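Local coordinates for protein N-terminal acetyltransferase B complex subunit MDM20 (Candida albicans, PDB 5K04) that serves as the non-catalytic subunit of the NatB N-terminal acetyltransferase complex, probably supporting the catalytic subunit as a TPR-like helical scaffold, at residues A[68-82]-A[93-105]. Residues are numbered along the deposited sequence; the frame is centred on the assembly and turned at random.
Sequences LNRYPNDPLTIEKLS and ESSLVYENAIKKY
The ring of Y98 lies under the side chain of I78, whose CG2 methyl stands almost on the ring normal, 3.5 Å from the centroid, a CH-pi contact over the centre of one face. W116 of helix 109-120 stacks with the same ring. From oblique directions come S82 OG, 3.3 Å from Y98 CE2, and the CG of E79 beside the hydroxyl; the E79 carboxylate itself is hydrogen-bonded to S115. Y71 takes N100 at its edge, with N100 ND2 3.4 Å from Y71 CE1 and the amide plane steeply inclined, 71° to the ring; one face of this ring carries the carbonyl oxygen of N69. The Y105 ring has K104 CD over a face, toward the rim, and Y71 O near its plane at the edge, while N73 approaches obliquely, with a weak hydrogen bond from N73 ND2 to Y105 OH (3.4 Å).

Helices 75-82 and 93-104 run antiparallel at 157° with axes 8.3 Å apart, forming an antiparallel helical hairpin, consistent with the TPR-like helical-repeat architecture of this family. V97 is a knob among I78, L81 and S82 of helix 75-87 and L68 of helix 58-69. With CG1 anti to the backbone N (chi1 -163°), the valine splits its methyls: CG1 meets I78 CG2 at 3.6 Å and also L81 CD1, whereas CG2 faces L68 CD1. From the earlier helix L68 in turn fits among E93, L96, V97 and N100. Toward the C-terminal end of helix 91-104, I78 CD1 meets A101 CB at 3.7 Å; in the other direction the backbones approach most closely at S82 and S94. Between helices 58-69 and 75-87 the chain turns through Y71, with positive phi, to D74, the N-cap, whose OD2 accepts from T77 N with its anti lone pair.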
ATOM      1  N   LEU A  68      -0.436  38.273 -14.846  1.00 88.58           N
ATOM      2  CA  LEU A  68      -1.780  37.862 -14.461  1.00 88.88           C
ATOM      3  C   LEU A  68      -2.811  38.919 -14.829  1.00 90.94           C
ATOM      4  O   LEU A  68      -3.890  38.597 -15.342  1.00 82.46           O
ATOM      5  CB  LEU A  68      -1.805  37.566 -12.961  1.00 85.12           C
ATOM      6  CG  LEU A  68      -3.144  37.342 -12.273  1.00 85.21           C
ATOM      7  CD1 LEU A  68      -3.973  36.302 -13.021  1.00 93.36           C
ATOM      8  CD2 LEU A  68      -2.901  36.893 -10.843  1.00 80.97           C
ATOM      9  N   ASN A  69      -2.483  40.191 -14.599  1.00100.09           N
ATOM     10  CA  ASN A  69      -3.446  41.262 -14.826  1.00102.93           C
ATOM     11  C   ASN A  69      -3.721  41.500 -16.306  1.00104.56           C
ATOM     12  O   ASN A  69      -4.744  42.105 -16.640  1.00104.58           O
ATOM     13  CB  ASN A  69      -2.950  42.540 -14.162  1.00105.38           C
ATOM     14  CG  ASN A  69      -2.712  42.360 -12.677  1.00104.74           C
ATOM     15  OD1 ASN A  69      -3.509  41.734 -11.978  1.00 89.61           O
ATOM     16  ND2 ASN A  69      -1.601  42.900 -12.188  1.00119.39           N
ATOM     17  N   ARG A  70      -2.850  41.028 -17.197  1.00102.81           N
ATOM     18  CA  ARG A  70      -3.097  41.126 -18.629  1.00 97.76           C
ATOM     19  C   ARG A  70      -4.071  40.070 -19.125  1.00 90.11           C
ATOM     20  O   ARG A  70      -4.353  40.029 -20.325  1.00 87.16           O
ATOM     21  CB  ARG A  70      -1.783  41.044 -19.400  1.00100.78           C
ATOM     22  CG  ARG A  70      -0.788  42.157 -19.050  1.00107.01           C
ATOM     23  CD  ARG A  70       0.526  41.997 -19.823  1.00113.24           C
ATOM     24  NE  ARG A  70       1.515  43.028 -19.483  1.00115.40           N
ATOM     25  CZ  ARG A  70       1.596  44.212 -20.084  1.00117.76           C
ATOM     26  NH1 ARG A  70       0.743  44.527 -21.051  1.00119.53           N
ATOM     27  NH2 ARG A  70       2.535  45.082 -19.715  1.00122.85           N
ATOM     28  N   TYR A  71      -4.583  39.218 -18.225  1.00 95.47           N
ATOM     29  CA  TYR A  71      -5.620  38.216 -18.485  1.00 93.02           C
ATOM     30  C   TYR A  71      -5.314  37.118 -19.505  1.00 91.55           C
ATOM     31  O   TYR A  71      -6.086  36.887 -20.444  1.00 94.57           O
ATOM     32  CB  TYR A  71      -6.964  38.910 -18.712  1.00 94.25           C
ATOM     33  CG  TYR A  71      -7.349  39.745 -17.505  1.00 97.53           C
ATOM     34  CD1 TYR A  71      -7.104  39.276 -16.224  1.00 97.01           C
ATOM     35  CD2 TYR A  71      -7.908  41.015 -17.642  1.00102.14           C
ATOM     36  CE1 TYR A  71      -7.429  40.030 -15.110  1.00101.30           C
ATOM     37  CE2 TYR A  71      -8.235  41.782 -16.528  1.00103.64           C
ATOM     38  CZ  TYR A  71      -7.996  41.282 -15.264  1.00101.21           C
ATOM     39  OH  TYR A  71      -8.318  42.026 -14.151  1.00 98.56           O
ATOM     40  N   PRO A  72      -4.209  36.397 -19.295  1.00 87.98           N
ATOM     41  CA  PRO A  72      -3.540  35.696 -20.404  1.00 91.14           C
ATOM     42  C   PRO A  72      -4.251  35.010 -21.555  1.00 99.86           C
ATOM     43  O   PRO A  72      -3.679  34.955 -22.653  1.00107.34           O
ATOM     44  CB  PRO A  72      -2.696  34.711 -19.594  1.00 87.08           C
ATOM     45  CG  PRO A  72      -2.532  35.408 -18.285  1.00 87.85           C
ATOM     46  CD  PRO A  72      -3.852  36.052 -18.014  1.00 90.09           C
ATOM     47  N   ASN A  73      -5.429  34.425 -21.339  1.00 98.44           N
ATOM     48  CA  ASN A  73      -6.309  33.807 -22.357  1.00103.29           C
ATOM     49  C   ASN A  73      -5.738  32.599 -23.116  1.00102.64           C
ATOM     50  O   ASN A  73      -6.412  32.116 -24.031  1.00 99.76           O
ATOM     51  CB  ASN A  73      -6.827  34.834 -23.399  1.00108.73           C
ATOM     52  CG  ASN A  73      -5.759  35.289 -24.419  1.00111.79           C
ATOM     53  OD1 ASN A  73      -5.103  34.477 -25.081  1.00110.52           O
ATOM     54  ND2 ASN A  73      -5.604  36.622 -24.556  1.00114.98           N
ATOM     55  N   ASP A  74      -4.560  32.080 -22.762  1.00103.55           N
ATOM     56  CA  ASP A  74      -4.013  30.893 -23.423  1.00 98.14           C
ATOM     57  C   ASP A  74      -3.822  29.758 -22.422  1.00 95.26           C
ATOM     58  O   ASP A  74      -3.301  29.985 -21.324  1.00 96.22           O
ATOM     59  CB  ASP A  74      -2.661  31.178 -24.099  1.00 95.99           C
ATOM     60  CG  ASP A  74      -1.963  29.912 -24.582  1.00 92.99           C
ATOM     61  OD1 ASP A  74      -2.247  29.465 -25.717  1.00 92.33           O
ATOM     62  OD2 ASP A  74      -1.155  29.343 -23.818  1.00 91.54           O
ATOM     63  N   PRO A  75      -4.199  28.524 -22.773  1.00 92.93           N
ATOM     64  CA  PRO A  75      -4.213  27.456 -21.752  1.00 86.63           C
ATOM     65  C   PRO A  75      -2.840  27.134 -21.176  1.00 86.66           C
ATOM     66  O   PRO A  75      -2.708  26.973 -19.956  1.00 73.95           O
ATOM     67  CB  PRO A  75      -4.825  26.269 -22.506  1.00 80.05           C
ATOM     68  CG  PRO A  75      -5.564  26.881 -23.654  1.00 81.80           C
ATOM     69  CD  PRO A  75      -4.746  28.067 -24.059  1.00 89.73           C
ATOM     70  N   LEU A  76      -1.809  27.033 -22.019  1.00 98.89           N
ATOM     71  CA  LEU A  76      -0.476  26.703 -21.514  1.00 98.78           C
ATOM     72  C   LEU A  76       0.063  27.804 -20.613  1.00 95.05           C
ATOM     73  O   LEU A  76       0.642  27.522 -19.557  1.00 93.28           O
ATOM     74  CB  LEU A  76       0.490  26.449 -22.673  1.00 99.72           C
ATOM     75  CG  LEU A  76       0.438  25.068 -23.321  1.00103.33           C
ATOM     76  CD1 LEU A  76       1.486  24.939 -24.418  1.00107.71           C
ATOM     77  CD2 LEU A  76       0.616  23.981 -22.270  1.00104.12           C
ATOM     78  N   THR A  77      -0.109  29.064 -21.019  1.00 92.23           N
ATOM     79  CA  THR A  77       0.372  30.175 -20.207  1.00 92.38           C
ATOM     80  C   THR A  77      -0.369  30.243 -18.875  1.00 87.20           C
ATOM     81  O   THR A  77       0.241  30.494 -17.829  1.00 84.06           O
ATOM     82  CB  THR A  77       0.227  31.488 -20.979  1.00 92.20           C
ATOM     83  OG1 THR A  77      -1.151  31.870 -21.025  1.00 97.54           O
ATOM     84  CG2 THR A  77       0.711  31.318 -22.394  1.00 89.26           C
ATOM     85  N   ILE A  78      -1.683  30.005 -18.894  1.00 80.89           N
ATOM     86  CA  ILE A  78      -2.460  29.998 -17.657  1.00 71.84           C
ATOM     87  C   ILE A  78      -1.955  28.907 -16.728  1.00 73.66           C
ATOM     88  O   ILE A  78      -1.716  29.145 -15.538  1.00 66.04           O
ATOM     89  CB  ILE A  78      -3.957  29.826 -17.966  1.00 69.22           C
ATOM     90  CG1 ILE A  78      -4.503  31.072 -18.665  1.00 68.05           C
ATOM     91  CG2 ILE A  78      -4.737  29.528 -16.690  1.00 70.62           C
ATOM     92  CD1 ILE A  78      -5.774  30.830 -19.461  1.00 68.96           C
ATOM     93  N   GLU A  79      -1.770  27.696 -17.270  1.00 87.38           N
ATOM     94  CA  GLU A  79      -1.300  26.570 -16.467  1.00 89.02           C
ATOM     95  C   GLU A  79       0.014  26.902 -15.780  1.00 80.70           C
ATOM     96  O   GLU A  79       0.189  26.622 -14.588  1.00 75.28           O
ATOM     97  CB  GLU A  79      -1.139  25.317 -17.340  1.00 97.24           C
ATOM     98  CG  GLU A  79      -2.446  24.693 -17.845  1.00105.05           C
ATOM     99  CD  GLU A  79      -2.239  23.523 -18.811  1.00108.24           C
ATOM    100  OE1 GLU A  79      -1.081  23.251 -19.198  1.00109.34           O
ATOM    101  OE2 GLU A  79      -3.244  22.875 -19.183  1.00106.04           O
ATOM    102  N   LYS A  80       0.943  27.523 -16.507  1.00 80.78           N
ATOM    103  CA  LYS A  80       2.249  27.796 -15.922  1.00 89.07           C
ATOM    104  C   LYS A  80       2.151  28.867 -14.845  1.00 85.89           C
ATOM    105  O   LYS A  80       2.668  28.689 -13.736  1.00 84.34           O
ATOM    106  CB  LYS A  80       3.243  28.185 -17.012  1.00 96.73           C
ATOM    107  CG  LYS A  80       3.445  27.070 -18.003  1.00106.11           C
ATOM    108  CD  LYS A  80       4.605  27.334 -18.932  1.00113.70           C
ATOM    109  CE  LYS A  80       4.886  26.094 -19.776  1.00115.23           C
ATOM    110  NZ  LYS A  80       6.272  26.118 -20.319  1.00120.24           N
ATOM    111  N   LEU A  81       1.461  29.971 -15.137  1.00 84.88           N
ATOM    112  CA  LEU A  81       1.197  30.979 -14.110  1.00 83.62           C
ATOM    113  C   LEU A  81       0.635  30.345 -12.839  1.00 87.75           C
ATOM    114  O   LEU A  81       1.224  30.466 -11.759  1.00 90.12           O
ATOM    115  CB  LEU A  81       0.234  32.043 -14.635  1.00 74.36           C
ATOM    116  CG  LEU A  81       0.775  33.150 -15.527  1.00 82.02           C
ATOM    117  CD1 LEU A  81      -0.364  34.067 -15.900  1.00 86.57           C
ATOM    118  CD2 LEU A  81       1.871  33.923 -14.822  1.00 80.54           C
ATOM    119  N   SER A  82      -0.508  29.653 -12.956  1.00 82.68           N
ATOM    120  CA  SER A  82      -1.121  29.025 -11.786  1.00 85.45           C
ATOM    121  C   SER A  82      -0.155  28.065 -11.117  1.00 87.95           C
ATOM    122  O   SER A  82      -0.157  27.923  -9.890  1.00 86.02           O
ATOM    123  CB  SER A  82      -2.406  28.290 -12.172  1.00 77.71           C
ATOM    124  OG  SER A  82      -2.125  27.192 -13.015  1.00 86.85           O
ATOM    125  N   GLU A  93      -3.646  33.649  -6.194  1.00 93.10           N
ATOM    126  CA  GLU A  93      -3.319  34.004  -7.565  1.00 83.13           C
ATOM    127  C   GLU A  93      -3.343  32.788  -8.492  1.00 75.31           C
ATOM    128  O   GLU A  93      -3.773  32.901  -9.644  1.00 69.63           O
ATOM    129  CB  GLU A  93      -1.960  34.703  -7.594  1.00 80.30           C
ATOM    130  CG  GLU A  93      -1.940  36.095  -6.942  1.00 83.00           C
ATOM    131  CD  GLU A  93      -1.904  36.064  -5.417  1.00 80.05           C
ATOM    132  OE1 GLU A  93      -1.687  34.982  -4.833  1.00 74.95           O
ATOM    133  OE2 GLU A  93      -2.093  37.136  -4.803  1.00 79.64           O
ATOM    134  N   SER A  94      -2.905  31.617  -8.014  1.00 78.13           N
ATOM    135  CA  SER A  94      -2.927  30.421  -8.860  1.00 83.68           C
ATOM    136  C   SER A  94      -4.342  30.063  -9.304  1.00 69.86           C
ATOM    137  O   SER A  94      -4.530  29.486 -10.378  1.00 62.53           O
ATOM    138  CB  SER A  94      -2.291  29.233  -8.136  1.00 90.55           C
ATOM    139  OG  SER A  94      -3.064  28.836  -7.021  1.00 95.32           O
ATOM    140  N   SER A  95      -5.346  30.403  -8.497  1.00 70.80           N
ATOM    141  CA  SER A  95      -6.735  30.190  -8.886  1.00 68.99           C
ATOM    142  C   SER A  95      -7.249  31.328  -9.765  1.00 62.44           C
ATOM    143  O   SER A  95      -8.022  31.096 -10.702  1.00 50.31           O
ATOM    144  CB  SER A  95      -7.601  30.032  -7.628  1.00 68.16           C
ATOM    145  OG  SER A  95      -8.986  30.122  -7.913  1.00 65.99           O
ATOM    146  N   LEU A  96      -6.816  32.559  -9.486  1.00 67.96           N
ATOM    147  CA  LEU A  96      -7.341  33.718 -10.198  1.00 72.91           C
ATOM    148  C   LEU A  96      -6.994  33.712 -11.688  1.00 72.36           C
ATOM    149  O   LEU A  96      -7.721  34.314 -12.486  1.00 65.95           O
ATOM    150  CB  LEU A  96      -6.829  34.996  -9.528  1.00 82.48           C
ATOM    151  CG  LEU A  96      -7.831  36.156  -9.435  1.00 87.62           C
ATOM    152  CD1 LEU A  96      -9.165  35.667  -8.863  1.00 81.20           C
ATOM    153  CD2 LEU A  96      -7.253  37.283  -8.588  1.00 88.13           C
ATOM    154  N   VAL A  97      -5.896  33.063 -12.086  1.00 69.61           N
ATOM    155  CA  VAL A  97      -5.552  33.013 -13.507  1.00 71.89           C
ATOM    156  C   VAL A  97      -6.651  32.312 -14.291  1.00 64.71           C
ATOM    157  O   VAL A  97      -7.095  32.789 -15.340  1.00 61.78           O
ATOM    158  CB  VAL A  97      -4.196  32.320 -13.715  1.00 80.39           C
ATOM    159  CG1 VAL A  97      -3.667  32.633 -15.110  1.00 83.67           C
ATOM    160  CG2 VAL A  97      -3.206  32.757 -12.673  1.00 86.90           C
ATOM    161  N   TYR A  98      -7.101  31.158 -13.789  1.00 67.85           N
ATOM    162  CA  TYR A  98      -8.156  30.415 -14.469  1.00 58.67           C
ATOM    163  C   TYR A  98      -9.495  31.139 -14.367  1.00 56.55           C
ATOM    164  O   TYR A  98     -10.218  31.255 -15.366  1.00 52.16           O
ATOM    165  CB  TYR A  98      -8.257  29.013 -13.880  1.00 58.90           C
ATOM    166  CG  TYR A  98      -7.225  28.009 -14.364  1.00 55.52           C
ATOM    167  CD1 TYR A  98      -7.401  27.332 -15.561  1.00 53.01           C
ATOM    168  CD2 TYR A  98      -6.111  27.689 -13.594  1.00 54.16           C
ATOM    169  CE1 TYR A  98      -6.476  26.389 -15.999  1.00 56.52           C
ATOM    170  CE2 TYR A  98      -5.191  26.741 -14.021  1.00 50.48           C
ATOM    171  CZ  TYR A  98      -5.379  26.099 -15.229  1.00 53.61           C
ATOM    172  OH  TYR A  98      -4.472  25.162 -15.668  1.00 57.29           O
ATOM    173  N   GLU A  99      -9.836  31.634 -13.168  1.00 64.44           N
ATOM    174  CA  GLU A  99     -11.116  32.313 -12.964  1.00 60.60           C
ATOM    175  C   GLU A  99     -11.239  33.540 -13.852  1.00 59.09           C
ATOM    176  O   GLU A  99     -12.307  33.808 -14.415  1.00 53.97           O
ATOM    177  CB  GLU A  99     -11.282  32.716 -11.499  1.00 58.52           C
ATOM    178  CG  GLU A  99     -11.278  31.568 -10.507  1.00 63.76           C
ATOM    179  CD  GLU A  99     -11.455  32.033  -9.071  1.00 61.33           C
ATOM    180  OE1 GLU A  99     -12.433  32.755  -8.791  1.00 62.15           O
ATOM    181  OE2 GLU A  99     -10.603  31.689  -8.227  1.00 60.84           O
ATOM    182  N   ASN A 100     -10.158  34.309 -13.973  1.00 63.48           N
ATOM    183  CA  ASN A 100     -10.187  35.477 -14.843  1.00 61.93           C
ATOM    184  C   ASN A 100     -10.416  35.066 -16.290  1.00 62.84           C
ATOM    185  O   ASN A 100     -11.158  35.731 -17.020  1.00 63.75           O
ATOM    186  CB  ASN A 100      -8.888  36.274 -14.699  1.00 66.71           C
ATOM    187  CG  ASN A 100      -8.807  37.040 -13.376  1.00 65.21           C
ATOM    188  OD1 ASN A 100      -9.825  37.344 -12.753  1.00 61.50           O
ATOM    189  ND2 ASN A 100      -7.589  37.348 -12.947  1.00 68.88           N
ATOM    190  N   ALA A 101      -9.807  33.955 -16.712  1.00 66.57           N
ATOM    191  CA  ALA A 101      -9.974  33.492 -18.088  1.00 65.52           C
ATOM    192  C   ALA A 101     -11.400  33.017 -18.345  1.00 66.31           C
ATOM    193  O   ALA A 101     -11.981  33.304 -19.397  1.00 63.69           O
ATOM    194  CB  ALA A 101      -8.974  32.373 -18.390  1.00 52.00           C
ATOM    195  N   ILE A 102     -11.972  32.275 -17.395  1.00 68.08           N
ATOM    196  CA  ILE A 102     -13.354  31.821 -17.514  1.00 60.75           C
ATOM    197  C   ILE A 102     -14.307  33.007 -17.533  1.00 67.10           C
ATOM    198  O   ILE A 102     -15.258  33.053 -18.326  1.00 64.03           O
ATOM    199  CB  ILE A 102     -13.681  30.863 -16.359  1.00 53.49           C
ATOM    200  CG1 ILE A 102     -12.832  29.602 -16.466  1.00 53.78           C
ATOM    201  CG2 ILE A 102     -15.161  30.539 -16.337  1.00 56.89           C
ATOM    202  CD1 ILE A 102     -12.751  28.835 -15.163  1.00 52.46           C
ATOM    203  N   LYS A 103     -14.080  33.973 -16.641  1.00 72.35           N
ATOM    204  CA  LYS A 103     -14.886  35.188 -16.622  1.00 72.35           C
ATOM    205  C   LYS A 103     -14.803  35.930 -17.957  1.00 75.68           C
ATOM    206  O   LYS A 103     -15.828  36.347 -18.507  1.00 71.14           O
ATOM    207  CB  LYS A 103     -14.432  36.075 -15.455  1.00 81.04           C
ATOM    208  CG  LYS A 103     -15.274  37.338 -15.217  1.00 93.85           C
ATOM    209  CD  LYS A 103     -14.803  38.129 -13.980  1.00 99.75           C
ATOM    210  CE  LYS A 103     -15.639  39.393 -13.759  1.00100.84           C
ATOM    211  NZ  LYS A 103     -15.193  40.209 -12.585  1.00102.45           N
ATOM    212  N   LYS A 104     -13.591  36.067 -18.510  1.00 82.11           N
ATOM    213  CA  LYS A 104     -13.366  36.839 -19.733  1.00 77.19           C
ATOM    214  C   LYS A 104     -13.788  36.087 -20.994  1.00 77.69           C
ATOM    215  O   LYS A 104     -14.183  36.719 -21.980  1.00 71.04           O
ATOM    216  CB  LYS A 104     -11.890  37.219 -19.830  1.00 73.96           C
ATOM    217  CG  LYS A 104     -11.600  38.598 -20.390  1.00 88.51           C
ATOM    218  CD  LYS A 104     -11.721  38.657 -21.903  1.00 90.61           C
ATOM    219  CE  LYS A 104     -10.964  39.849 -22.472  1.00 92.34           C
ATOM    220  NZ  LYS A 104     -11.010  39.883 -23.963  1.00 95.73           N
ATOM    221  N   TYR A 105     -13.701  34.753 -20.996  1.00 77.57           N
ATOM    222  CA  TYR A 105     -13.974  33.928 -22.178  1.00 72.31           C
ATOM    223  C   TYR A 105     -14.850  32.737 -21.802  1.00 70.37           C
ATOM    224  O   TYR A 105     -14.420  31.582 -21.905  1.00 64.97           O
ATOM    225  CB  TYR A 105     -12.672  33.439 -22.811  1.00 68.34           C
ATOM    226  CG  TYR A 105     -11.621  34.507 -22.969  1.00 77.39           C
ATOM    227  CD1 TYR A 105     -11.561  35.291 -24.113  1.00 79.92           C
ATOM    228  CD2 TYR A 105     -10.681  34.721 -21.979  1.00 82.60           C
ATOM    229  CE1 TYR A 105     -10.587  36.268 -24.260  1.00 85.46           C
ATOM    230  CE2 TYR A 105      -9.712  35.695 -22.111  1.00 87.10           C
ATOM    231  CZ  TYR A 105      -9.662  36.463 -23.256  1.00 86.04           C
ATOM    232  OH  TYR A 105      -8.688  37.433 -23.381  1.00 80.12           O
TER